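Side-chain contact in RNA-dependent RNA Polymerase (Bombyx mori cytoplasmic polyhedrosis virus, PDB 6TZ0), which catalyses RNA-directed RNA synthesis, transcribing and replicating the double-stranded RNA genome of the virus: residues Asn326-Tyr331 and Thr731-Ala736. Numbering follows the deposited sequence.
Sequences NDVANY and TFWGFA
A329 and W733 bring the two backbones together, their CA atoms 7.0 Å apart: residues 326-331 form one and a half turns of helix 325-339, whereas the segment 731-736 carries the short, weakly bonded strand 732-733, an outer strand of a small antiparallel sheet. W733 points at the helix and bridges the gap with its indole. With CG anti to the carbonyl carbon (chi1 -64°), the indole extends to the helix and turns one face to A329. The methyl CB of A329 lies over that face, offset toward the rim, 3.6 Å from W733 CE2, while A329 CA sits above the six-membered ring, 3.9 Å from its centroid and 14° off the normal, a CH-pi contact. V328 joins at the CH2 corner of the six-membered ring: its CG1, anti to the backbone N (chi1 -176°), meets W733 CH2 obliquely at 3.9 Å. V328 also packs on Y257, A260 and V264 of helix 257-264, and W733 on L726 of the neighbouring strand 725-727. All three touching residues are buried, and the indole reaches the helix backbone itself, A329 N lying 3.9 Å from W733 CH2. A methyl, a valine branch and an aromatic face meet here, so helix and strand are joined by dispersion and CH-pi attraction, away from the nucleotide- and metal-binding sites.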
loop_
_atom_site.group_PDB
_atom_site.type_symbol
_atom_site.label_atom_id
_atom_site.label_comp_id
_atom_site.label_asym_id
_atom_site.label_seq_id
_atom_site.Cartn_x
_atom_site.Cartn_y
_atom_site.Cartn_z
ATOM N N ASN A 326 5.471 -29.951 -23.011
ATOM C CA ASN A 326 6.296 -30.089 -21.820
ATOM C C ASN A 326 7.743 -29.725 -22.101
ATOM O O ASN A 326 8.452 -29.283 -21.192
ATOM C CB ASN A 326 6.211 -31.507 -21.269
ATOM C CG ASN A 326 4.815 -31.877 -20.852
ATOM O OD1 ASN A 326 4.026 -31.014 -20.484
ATOM N ND2 ASN A 326 4.511 -33.166 -20.866
ATOM N N ASP A 327 8.182 -29.873 -23.351
ATOM C CA ASP A 327 9.527 -29.453 -23.726
ATOM C C ASP A 327 9.680 -27.945 -23.609
ATOM O O ASP A 327 10.668 -27.446 -23.052
ATOM C CB ASP A 327 9.840 -29.910 -25.145
ATOM C CG ASP A 327 9.973 -31.401 -25.251
ATOM O OD1 ASP A 327 10.226 -32.045 -24.216
ATOM O OD2 ASP A 327 9.864 -31.933 -26.373
ATOM N N VAL A 328 8.688 -27.207 -24.107
ATOM C CA VAL A 328 8.698 -25.755 -24.026
ATOM C C VAL A 328 8.573 -25.307 -22.580
ATOM O O VAL A 328 9.219 -24.336 -22.171
ATOM C CB VAL A 328 7.575 -25.181 -24.907
ATOM C CG1 VAL A 328 7.609 -23.662 -24.920
ATOM C CG2 VAL A 328 7.683 -25.737 -26.297
ATOM N N ALA A 329 7.804 -26.043 -21.771
ATOM C CA ALA A 329 7.678 -25.721 -20.353
ATOM C C ALA A 329 8.997 -25.902 -19.610
ATOM O O ALA A 329 9.371 -25.060 -18.780
ATOM C CB ALA A 329 6.594 -26.591 -19.720
ATOM N N ASN A 330 9.731 -26.974 -19.923
ATOM C CA ASN A 330 10.993 -27.238 -19.243
ATOM C C ASN A 330 12.064 -26.229 -19.638
ATOM O O ASN A 330 12.777 -25.705 -18.767
ATOM C CB ASN A 330 11.461 -28.658 -19.542
ATOM C CG ASN A 330 10.545 -29.706 -18.957
ATOM O OD1 ASN A 330 10.039 -29.558 -17.852
ATOM N ND2 ASN A 330 10.328 -30.778 -19.702
ATOM N N TYR A 331 12.183 -25.924 -20.937
ATOM C CA TYR A 331 13.149 -24.906 -21.341
ATOM C C TYR A 331 12.761 -23.519 -20.843
ATOM O O TYR A 331 13.640 -22.698 -20.565
ATOM C CB TYR A 331 13.318 -24.851 -22.852
ATOM C CG TYR A 331 13.986 -26.035 -23.486
ATOM C CD1 TYR A 331 15.278 -26.384 -23.142
ATOM C CD2 TYR A 331 13.383 -26.715 -24.531
ATOM C CE1 TYR A 331 15.915 -27.441 -23.748
ATOM C CE2 TYR A 331 14.017 -27.769 -25.159
ATOM C CZ TYR A 331 15.281 -28.128 -24.755
ATOM O OH TYR A 331 15.922 -29.177 -25.365
ATOM N N THR A 731 -2.902 -25.738 -18.237
ATOM C CA THR A 731 -1.718 -26.178 -17.513
ATOM C C THR A 731 -1.057 -24.988 -16.835
ATOM O O THR A 731 -0.805 -23.967 -17.479
ATOM C CB THR A 731 -0.747 -26.873 -18.475
ATOM O OG1 THR A 731 -1.244 -28.170 -18.830
ATOM C CG2 THR A 731 0.648 -26.958 -17.919
ATOM N N PHE A 732 -0.778 -25.126 -15.542
ATOM C CA PHE A 732 -0.163 -24.076 -14.739
ATOM C C PHE A 732 1.355 -24.181 -14.798
ATOM O O PHE A 732 1.928 -25.163 -14.321
ATOM C CB PHE A 732 -0.665 -24.182 -13.301
ATOM C CG PHE A 732 0.019 -23.262 -12.343
ATOM C CD1 PHE A 732 -0.135 -21.893 -12.450
ATOM C CD2 PHE A 732 0.770 -23.771 -11.296
ATOM C CE1 PHE A 732 0.481 -21.048 -11.562
ATOM C CE2 PHE A 732 1.386 -22.928 -10.403
ATOM C CZ PHE A 732 1.238 -21.567 -10.537
ATOM N N TRP A 733 2.008 -23.173 -15.384
ATOM C CA TRP A 733 3.468 -23.067 -15.362
ATOM C C TRP A 733 3.831 -22.161 -14.189
ATOM O O TRP A 733 3.710 -20.940 -14.274
ATOM C CB TRP A 733 4.043 -22.512 -16.664
ATOM C CG TRP A 733 3.851 -23.344 -17.911
ATOM C CD1 TRP A 733 3.148 -24.499 -18.033
ATOM C CD2 TRP A 733 4.434 -23.096 -19.198
ATOM N NE1 TRP A 733 3.216 -24.963 -19.321
ATOM C CE2 TRP A 733 4.010 -24.124 -20.054
ATOM C CE3 TRP A 733 5.258 -22.090 -19.713
ATOM C CZ2 TRP A 733 4.381 -24.177 -21.394
ATOM C CZ3 TRP A 733 5.629 -22.150 -21.038
ATOM C CH2 TRP A 733 5.190 -23.181 -21.862
ATOM N N GLY A 734 4.275 -22.758 -13.091
ATOM C CA GLY A 734 4.639 -21.975 -11.934
ATOM C C GLY A 734 5.995 -21.310 -12.072
ATOM O O GLY A 734 6.845 -21.716 -12.860
ATOM N N PHE A 735 6.193 -20.261 -11.280
ATOM C CA PHE A 735 7.388 -19.420 -11.346
ATOM C C PHE A 735 8.185 -19.672 -10.066
ATOM O O PHE A 735 7.973 -19.012 -9.048
ATOM C CB PHE A 735 7.027 -17.933 -11.492
ATOM C CG PHE A 735 6.353 -17.567 -12.797
ATOM C CD1 PHE A 735 6.376 -18.412 -13.896
ATOM C CD2 PHE A 735 5.696 -16.351 -12.914
ATOM C CE1 PHE A 735 5.746 -18.057 -15.074
ATOM C CE2 PHE A 735 5.072 -15.989 -14.090
ATOM C CZ PHE A 735 5.097 -16.840 -15.170
ATOM N N ALA A 736 9.107 -20.633 -10.121
ATOM C CA ALA A 736 9.867 -21.013 -8.938
ATOM C C ALA A 736 10.967 -20.025 -8.595
ATOM O O ALA A 736 11.465 -20.041 -7.466
ATOM C CB ALA A 736 10.488 -22.395 -9.116
#